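Uncharacterized protein (Legionella pneumophila subsp. pneumophila str. Philadelphia 1, PDB 4RXV) is of unknown function but, as the N-terminal part of RavJ with a clan CA peptidase-like domain, probably acts as a cysteine-protease-type effector. Local coordinates at residues E16-F21 and F105-S109; A74-I78 and T216-L221. All blocks are in the same frame, centred on the assembly; numbering follows the deposited sequence. Where two conformers were deposited one is given.

Contact 1 (E16-F21 and F105-S109); sequences EQYQKF and FAYHS
Phe21 and Phe105 meet at the tightly packed end of this contact: CZ of Phe105 comes 3.3 Å from Phe21 CG, over one face of the Phe21 ring and displaced toward its rim, with the two planes inclined at 44°. Phe105 reaches this position because its CG stands anti to the backbone N (chi1 -152°), and its CE1 also lies 3.5 Å from Tyr18 CD1. Tyr18 in turn sets its ring edge against the face of His108 in an offset edge-to-face pair, planes at 83°. Phe21 offers its edge to the same imidazole, more distantly, with CZ 4.0 Å from His108 CD2.

The polar knot sits at the tip of Tyr18. Its buried OH is hydrogen-bonded to His108 ND1 at 2.8 Å, and in one of the two conformers of Ser109 the OG also donates to it, at 2.9 Å from Tyr18 OH. Glu16 OE1 comes in at the edge of the imidazole, 3.1 Å from His108 CE1. Asn85 bridges these two residues, its OD1 meeting His108 NE2 and its ND2 meeting Glu16 OE1, which should fix the rotation of the imidazole; Arg12 makes a salt bridge to Glu16 OE2, which also takes the backbone N-H of Tyr224.

The looser side is the outer part of the 3-10 turn, where Gln17 and Gln19 are partly exposed and Lys20 is exposed. Pro172 of helix 172-176 packs on Tyr18, Phe105 and Ser109. Tyr18, Phe21, Phe105 and His108 thus form a buried aromatic cluster with a polar end, joining the turn before strand 22-23 to helix 105-114 within the RavJ peptidase domain.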
ATOM      1  N   GLU A  16       5.995  -9.115  -1.855  1.00  7.56           N
ATOM      2  CA  GLU A  16       4.645  -9.051  -2.366  1.00  7.67           C
ATOM      3  C   GLU A  16       4.576  -8.819  -3.867  1.00  7.56           C
ATOM      4  O   GLU A  16       3.512  -8.952  -4.451  1.00  8.36           O
ATOM      5  CB  GLU A  16       3.841  -7.976  -1.617  1.00  7.98           C
ATOM      6  CG  GLU A  16       3.681  -8.318  -0.157  1.00  8.34           C
ATOM      7  CD  GLU A  16       3.041  -9.678   0.029  1.00  9.29           C
ATOM      8  OE1 GLU A  16       1.865  -9.842  -0.344  1.00 12.88           O
ATOM      9  OE2 GLU A  16       3.710 -10.594   0.534  1.00 10.71           O
ATOM     10  N   GLN A  17       5.701  -8.478  -4.474  1.00  7.78           N
ATOM     11  CA  GLN A  17       5.779  -8.270  -5.933  1.00  8.46           C
ATOM     12  C   GLN A  17       4.686  -7.297  -6.404  1.00  7.70           C
ATOM     13  O   GLN A  17       3.938  -7.567  -7.359  1.00  8.68           O
ATOM     14  CB  GLN A  17       5.723  -9.597  -6.686  1.00  9.80           C
ATOM     15  CG  GLN A  17       6.920 -10.492  -6.344  1.00 13.32           C
ATOM     16  CD  GLN A  17       8.251  -9.885  -6.785  1.00 17.41           C
ATOM     17  OE1 GLN A  17       8.441  -9.647  -7.974  1.00 18.81           O
ATOM     18  NE2 GLN A  17       9.195  -9.722  -5.862  1.00 24.97           N
ATOM     19  N   TYR A  18       4.632  -6.137  -5.770  1.00  7.67           N
ATOM     20  CA  TYR A  18       3.593  -5.147  -6.074  1.00  7.50           C
ATOM     21  C   TYR A  18       3.659  -4.662  -7.526  1.00  7.60           C
ATOM     22  O   TYR A  18       2.640  -4.258  -8.082  1.00  8.54           O
ATOM     23  CB  TYR A  18       3.718  -3.983  -5.113  1.00  7.59           C
ATOM     24  CG  TYR A  18       3.267  -4.292  -3.696  1.00  7.20           C
ATOM     25  CD1 TYR A  18       2.019  -4.821  -3.447  1.00  7.78           C
ATOM     26  CD2 TYR A  18       4.073  -3.999  -2.601  1.00  7.47           C
ATOM     27  CE1 TYR A  18       1.568  -5.055  -2.154  1.00  7.45           C
ATOM     28  CE2 TYR A  18       3.644  -4.241  -1.308  1.00  7.39           C
ATOM     29  CZ  TYR A  18       2.378  -4.764  -1.081  1.00  6.67           C
ATOM     30  OH  TYR A  18       1.975  -4.932   0.222  1.00  7.75           O
ATOM     31  N   GLN A  19       4.848  -4.704  -8.129  1.00  7.66           N
ATOM     32  CA  GLN A  19       4.989  -4.293  -9.509  1.00  8.37           C
ATOM     33  C   GLN A  19       4.231  -5.180 -10.490  1.00  9.39           C
ATOM     34  O   GLN A  19       4.034  -4.793 -11.641  1.00 10.20           O
ATOM     35  CB  GLN A  19       6.458  -4.197  -9.911  1.00 10.36           C
ATOM     36  CG  GLN A  19       7.196  -5.488 -10.191  1.00 11.76           C
ATOM     37  CD  GLN A  19       7.607  -6.273  -8.983  1.00 16.55           C
ATOM     38  OE1 GLN A  19       7.266  -5.968  -7.838  1.00 14.88           O
ATOM     39  NE2 GLN A  19       8.353  -7.333  -9.240  1.00 24.30           N
ATOM     40  N   LYS A  20       3.822  -6.350 -10.053  1.00  8.77           N
ATOM     41  CA  LYS A  20       3.113  -7.300 -10.901  1.00  9.78           C
ATOM     42  C   LYS A  20       1.608  -7.163 -10.842  1.00 10.58           C
ATOM     43  O   LYS A  20       0.904  -7.788 -11.627  1.00 11.52           O
ATOM     44  CB  LYS A  20       3.540  -8.746 -10.565  1.00 11.53           C
ATOM     45  CG  LYS A  20       5.028  -8.993 -10.608  1.00 14.66           C
ATOM     46  CD  LYS A  20       5.669  -8.787 -11.931  1.00 19.95           C
ATOM     47  CE  LYS A  20       7.164  -9.056 -11.829  1.00 26.29           C
ATOM     48  NZ  LYS A  20       8.026  -8.850 -12.975  1.00 30.49           N
ATOM     49  N   PHE A  21       1.090  -6.324  -9.946  1.00 10.08           N
ATOM     50  CA  PHE A  21      -0.354  -6.133  -9.888  1.00  9.82           C
ATOM     51  C   PHE A  21      -0.876  -5.520 -11.181  1.00  9.75           C
ATOM     52  O   PHE A  21      -0.181  -4.758 -11.859  1.00 10.88           O
ATOM     53  CB  PHE A  21      -0.720  -5.139  -8.781  1.00  9.42           C
ATOM     54  CG  PHE A  21      -1.087  -5.766  -7.463  1.00  9.06           C
ATOM     55  CD1 PHE A  21      -0.155  -6.421  -6.683  1.00  9.48           C
ATOM     56  CD2 PHE A  21      -2.400  -5.670  -6.993  1.00  9.55           C
ATOM     57  CE1 PHE A  21      -0.523  -6.929  -5.465  1.00 10.60           C
ATOM     58  CE2 PHE A  21      -2.752  -6.192  -5.773  1.00 10.11           C
ATOM     59  CZ  PHE A  21      -1.824  -6.808  -5.014  1.00 10.30           C
ATOM     60  N   PHE A 105      -4.850   0.520  -2.627  1.00  7.63           N
ATOM     61  CA  PHE A 105      -3.700  -0.368  -2.660  1.00  7.47           C
ATOM     62  C   PHE A 105      -2.914  -0.336  -1.335  1.00  6.92           C
ATOM     63  O   PHE A 105      -2.450  -1.373  -0.860  1.00  7.46           O
ATOM     64  CB  PHE A 105      -2.815   0.031  -3.837  1.00  7.71           C
ATOM     65  CG  PHE A 105      -1.977  -1.097  -4.461  1.00  7.52           C
ATOM     66  CD1 PHE A 105      -1.706  -2.287  -3.826  1.00  7.79           C
ATOM     67  CD2 PHE A 105      -1.460  -0.904  -5.723  1.00  8.52           C
ATOM     68  CE1 PHE A 105      -0.927  -3.263  -4.448  1.00  8.59           C
ATOM     69  CE2 PHE A 105      -0.659  -1.850  -6.337  1.00  8.63           C
ATOM     70  CZ  PHE A 105      -0.389  -3.025  -5.696  1.00  8.58           C
ATOM     71  N   ALA A 106      -2.760   0.846  -0.746  1.00  6.94           N
ATOM     72  CA  ALA A 106      -2.007   1.007   0.486  1.00  7.74           C
ATOM     73  C   ALA A 106      -2.517   0.090   1.599  1.00  6.81           C
ATOM     74  O   ALA A 106      -1.747  -0.264   2.486  1.00  7.51           O
ATOM     75  CB  ALA A 106      -2.024   2.442   0.933  1.00  8.43           C
ATOM     76  N   TYR A 107      -3.787  -0.294   1.570  1.00  7.19           N
ATOM     77  CA  TYR A 107      -4.365  -1.132   2.597  1.00  7.19           C
ATOM     78  C   TYR A 107      -3.670  -2.495   2.616  1.00  6.67           C
ATOM     79  O   TYR A 107      -3.568  -3.106   3.671  1.00  7.65           O
ATOM     80  CB  TYR A 107      -5.850  -1.311   2.360  1.00  7.69           C
ATOM     81  CG  TYR A 107      -6.695  -0.046   2.339  1.00  7.54           C
ATOM     82  CD1 TYR A 107      -6.217   1.199   2.708  1.00  8.00           C
ATOM     83  CD2 TYR A 107      -8.003  -0.120   1.888  1.00  9.18           C
ATOM     84  CE1 TYR A 107      -7.020   2.324   2.656  1.00  9.84           C
ATOM     85  CE2 TYR A 107      -8.805   0.997   1.839  1.00  9.92           C
ATOM     86  CZ  TYR A 107      -8.296   2.212   2.209  1.00 10.60           C
ATOM     87  OH  TYR A 107      -9.081   3.344   2.173  1.00 14.65           O
ATOM     88  N   HIS A 108      -3.227  -2.969   1.450  1.00  7.39           N
ATOM     89  CA  HIS A 108      -2.526  -4.249   1.373  1.00  6.96           C
ATOM     90  C   HIS A 108      -1.273  -4.193   2.232  1.00  6.94           C
ATOM     91  O   HIS A 108      -1.022  -5.067   3.054  1.00  7.39           O
ATOM     92  CB  HIS A 108      -2.183  -4.524  -0.081  1.00  7.20           C
ATOM     93  CG  HIS A 108      -1.636  -5.884  -0.347  1.00  7.71           C
ATOM     94  ND1 HIS A 108      -0.411  -6.312   0.119  1.00  7.66           N
ATOM     95  CD2 HIS A 108      -2.159  -6.894  -1.075  1.00  8.68           C
ATOM     96  CE1 HIS A 108      -0.227  -7.547  -0.299  1.00  7.88           C
ATOM     97  NE2 HIS A 108      -1.266  -7.920  -1.029  1.00  8.20           N
ATOM     98  N   SER A 109      -0.460  -3.173   2.018  0.86  6.59           N
ATOM     99  CA  SER A 109       0.780  -3.019   2.793  0.86  6.74           C
ATOM    100  C   SER A 109       0.517  -2.772   4.264  0.86  6.95           C
ATOM    101  O   SER A 109       1.284  -3.272   5.099  0.86  6.92           O
ATOM    102  CB  SER A 109       1.651  -1.898   2.237  0.86  7.63           C
ATOM    103  OG  SER A 109       2.066  -2.160   0.921  0.86  8.09           O
TER

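Contact 2 (A74-I78 and T216-L221); sequences AQEYI and TRTGQL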
ATOM      1  N   ALA A  74      -7.155  -3.294  12.573  1.00  9.23           N
ATOM      2  CA  ALA A  74      -6.000  -3.998  12.051  1.00  9.40           C
ATOM      3  C   ALA A  74      -6.374  -5.258  11.282  1.00  9.06           C
ATOM      4  O   ALA A  74      -5.819  -5.518  10.221  1.00  9.52           O
ATOM      5  CB  ALA A  74      -5.014  -4.309  13.177  1.00 10.25           C
ATOM      6  N   GLN A  75      -7.326  -6.030  11.801  1.00  8.87           N
ATOM      7  CA  GLN A  75      -7.692  -7.276  11.146  1.00  9.18           C
ATOM      8  C   GLN A  75      -8.243  -7.022   9.730  1.00  8.83           C
ATOM      9  O   GLN A  75      -8.039  -7.843   8.825  1.00  9.45           O
ATOM     10  CB  GLN A  75      -8.687  -8.090  11.986  1.00  9.38           C
ATOM     11  CG  GLN A  75      -8.990  -9.457  11.402  1.00 10.49           C
ATOM     12  CD  GLN A  75      -7.769 -10.378  11.394  1.00 11.38           C
ATOM     13  OE1 GLN A  75      -6.911 -10.278  12.246  1.00 13.57           O
ATOM     14  NE2 GLN A  75      -7.703 -11.280  10.425  1.00 13.05           N
ATOM     15  N   GLU A  76      -8.957  -5.915   9.520  1.00  8.88           N
ATOM     16  CA  GLU A  76      -9.443  -5.612   8.173  1.00  8.71           C
ATOM     17  C   GLU A  76      -8.306  -5.419   7.177  1.00  8.54           C
ATOM     18  O   GLU A  76      -8.415  -5.840   6.037  1.00  8.81           O
ATOM     19  CB  GLU A  76     -10.320  -4.378   8.181  1.00  9.20           C
ATOM     20  CG  GLU A  76     -11.692  -4.597   8.776  1.00 10.03           C
ATOM     21  CD  GLU A  76     -12.347  -3.274   8.989  1.00 11.08           C
ATOM     22  OE1 GLU A  76     -13.013  -2.794   8.049  1.00 12.06           O
ATOM     23  OE2 GLU A  76     -12.178  -2.700  10.084  1.00 13.15           O
ATOM     24  N   TYR A  77      -7.231  -4.777   7.607  1.00  8.21           N
ATOM     25  CA  TYR A  77      -6.085  -4.590   6.719  1.00  8.08           C
ATOM     26  C   TYR A  77      -5.407  -5.923   6.409  1.00  8.02           C
ATOM     27  O   TYR A  77      -5.027  -6.175   5.265  1.00  8.40           O
ATOM     28  CB  TYR A  77      -5.099  -3.601   7.313  1.00  8.20           C
ATOM     29  CG  TYR A  77      -5.639  -2.190   7.343  1.00  8.07           C
ATOM     30  CD1 TYR A  77      -5.735  -1.448   6.178  1.00  8.49           C
ATOM     31  CD2 TYR A  77      -6.072  -1.608   8.523  1.00  8.95           C
ATOM     32  CE1 TYR A  77      -6.249  -0.168   6.171  1.00  9.12           C
ATOM     33  CE2 TYR A  77      -6.592  -0.315   8.536  1.00  9.49           C
ATOM     34  CZ  TYR A  77      -6.674   0.397   7.349  1.00  9.24           C
ATOM     35  OH  TYR A  77      -7.194   1.668   7.282  1.00 11.93           O
ATOM     36  N   ILE A  78      -5.270  -6.781   7.412  1.00  8.19           N
ATOM     37  CA  ILE A  78      -4.693  -8.105   7.194  1.00  8.82           C
ATOM     38  C   ILE A  78      -5.557  -8.905   6.206  1.00  8.64           C
ATOM     39  O   ILE A  78      -5.042  -9.524   5.262  1.00  9.15           O
ATOM     40  CB  ILE A  78      -4.486  -8.821   8.537  1.00  9.62           C
ATOM     41  CG1 ILE A  78      -3.456  -8.034   9.380  1.00 10.60           C
ATOM     42  CG2 ILE A  78      -4.076 -10.265   8.330  1.00 10.54           C
ATOM     43  CD1 ILE A  78      -3.196  -8.616  10.764  1.00 11.80           C
ATOM     44  N   THR A 216      -5.103  -8.815  17.797  1.00 11.75           N
ATOM     45  CA  THR A 216      -4.958  -9.183  16.398  1.00 11.88           C
ATOM     46  C   THR A 216      -3.684 -10.009  16.261  1.00 11.18           C
ATOM     47  O   THR A 216      -2.582  -9.528  16.479  1.00 11.57           O
ATOM     48  CB  THR A 216      -4.907  -7.930  15.505  1.00 11.28           C
ATOM     49  OG1 THR A 216      -6.104  -7.164  15.686  1.00 12.99           O
ATOM     50  CG2 THR A 216      -4.797  -8.315  14.036  1.00 12.04           C
ATOM     51  N   ARG A 217      -3.863 -11.257  15.869  1.00 13.18           N
ATOM     52  CA  ARG A 217      -2.784 -12.202  15.664  1.00 15.06           C
ATOM     53  C   ARG A 217      -1.785 -11.729  14.614  1.00 13.81           C
ATOM     54  O   ARG A 217      -2.159 -11.113  13.619  1.00 13.46           O
ATOM     55  CB  ARG A 217      -3.412 -13.506  15.161  1.00 19.93           C
ATOM     56  CG  ARG A 217      -2.665 -14.774  15.489  1.00 30.27           C
ATOM     57  CD  ARG A 217      -3.595 -15.999  15.388  1.00 34.23           C
ATOM     58  NE  ARG A 217      -3.172 -17.108  16.246  1.00 53.46           N
ATOM     59  CZ  ARG A 217      -3.590 -17.311  17.496  1.00 60.86           C
ATOM     60  NH1 ARG A 217      -4.431 -16.467  18.083  1.00 62.51           N
ATOM     61  NH2 ARG A 217      -3.125 -18.344  18.189  1.00 55.43           N
ATOM     62  N   THR A 218      -0.513 -12.026  14.827  1.00 13.94           N
ATOM     63  CA  THR A 218       0.498 -11.824  13.806  1.00 13.69           C
ATOM     64  C   THR A 218       0.803 -13.141  13.082  1.00 13.67           C
ATOM     65  O   THR A 218       0.428 -14.219  13.546  1.00 15.59           O
ATOM     66  CB  THR A 218       1.786 -11.244  14.408  1.00 16.92           C
ATOM     67  OG1 THR A 218       2.307 -12.124  15.420  1.00 20.21           O
ATOM     68  CG2 THR A 218       1.530  -9.867  14.998  1.00 16.91           C
ATOM     69  N   GLY A 219       1.494 -13.074  11.951  1.00 13.58           N
ATOM     70  CA  GLY A 219       1.836 -14.286  11.215  1.00 13.69           C
ATOM     71  C   GLY A 219       0.657 -14.935  10.501  1.00 13.08           C
ATOM     72  O   GLY A 219       0.706 -16.115  10.150  1.00 15.20           O
ATOM     73  N   GLN A 220      -0.416 -14.174  10.300  1.00 11.56           N
ATOM     74  CA  GLN A 220      -1.561 -14.671   9.555  1.00 11.26           C
ATOM     75  C   GLN A 220      -1.294 -14.793   8.065  1.00 11.93           C
ATOM     76  O   GLN A 220      -1.940 -15.597   7.381  1.00 13.58           O
ATOM     77  CB  GLN A 220      -2.763 -13.770   9.753  1.00 11.51           C
ATOM     78  CG  GLN A 220      -3.182 -13.658  11.174  1.00 12.18           C
ATOM     79  CD  GLN A 220      -4.456 -12.879  11.309  1.00 12.51           C
ATOM     80  OE1 GLN A 220      -5.471 -13.217  10.708  1.00 14.21           O
ATOM     81  NE2 GLN A 220      -4.406 -11.807  12.062  1.00 12.64           N
ATOM     82  N   LEU A 221      -0.378 -13.980   7.541  1.00 11.46           N
ATOM     83  CA  LEU A 221      -0.179 -13.912   6.097  1.00 11.73           C
ATOM     84  C   LEU A 221       1.001 -14.768   5.647  1.00 13.76           C
ATOM     85  O   LEU A 221       2.018 -14.907   6.332  1.00 16.23           O
ATOM     86  CB  LEU A 221       0.090 -12.481   5.645  1.00 12.31           C
ATOM     87  CG  LEU A 221      -0.975 -11.449   5.987  1.00 12.28           C
ATOM     88  CD1 LEU A 221      -0.549 -10.058   5.612  1.00 12.99           C
ATOM     89  CD2 LEU A 221      -2.309 -11.792   5.323  1.00 14.66           C
TER
HETATM   90  O   HOH W   1      -8.253  -5.944  14.513  1.00 10.86           O
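A paired-amide contact, partly buried, lashes the irregular segment 216-221, which follows strand 202-206, to the first turn of helix 74-84. Gln75 and Gln220 set their carboxamides side by side, the planes only 19° apart, and exchange two hydrogen bonds. Gln220 NE2 gives to Gln75 OE1 at 2.9 Å, and Gln75 NE2 gives back to Gln220 OE1 at 3.0 Å. Both donors lie in the carbonyl plane on a lone pair, and both bonds are nearly straight. Gln75 gets there by bending at chi2 (65°), while Gln220 is extended beyond CG. The second N-H of Gln220 is spent inside its own segment, on the carbonyl of Arg217, with Gln220 NE2 to Arg217 O at 2.8 Å; this ties the side chain back to its own segment and helps hold its amide flat.

Beside the amides, aliphatic groups fill the contact. Ile78 and Thr216 meet tip to tip, CD1 to CG2 at 3.7 Å, and the Ile78 and Gln220 side chains cross at about a right angle, with Ile78 CD1 near the amide nitrogen. The other branch of Ile78, CG2, meets Leu221 CD2 at 3.8 Å. The Thr216 methyl, CG2, is also tucked 3.4 Å from Gln75 OE1. At the start of the helix a water accepts from Gln75 N and donates to Thr216 OG1, whose hydroxyl also bonds to Ser212 O.

Asp115, just past helix 105-114, receives the backbone N-H groups of Gln220 and Leu221 through its carboxylate, positioning the loop that presents the amide. With each amide supplying both a donor and an acceptor, the pair is self-complementary and needs no charge. The two bonds restrain both amides against flipping and, with Asp115, probably help to orient the segment.

How the contacts relate
Contact 1 is core, its centre about 6 Å from that of the chain, whereas contact 2 lies about 15 Å out and is only partly buried. The two touch where Tyr107 O packs 3.7 Å from Tyr77 CD1, and helices 74-84 and 105-114 tie them together: His108 of contact 1 packs on Phe80 and Ala81, while Ala74 and Tyr77 of segment 74-78 lean on Leu114. Along the chain their segments alternate. Deep in the domain, rings do the packing and a few buried polar atoms are satisfied by fixed neighbours; farther out, neutral amides, a bridging water and aliphatic branches share the work of securing an irregular segment.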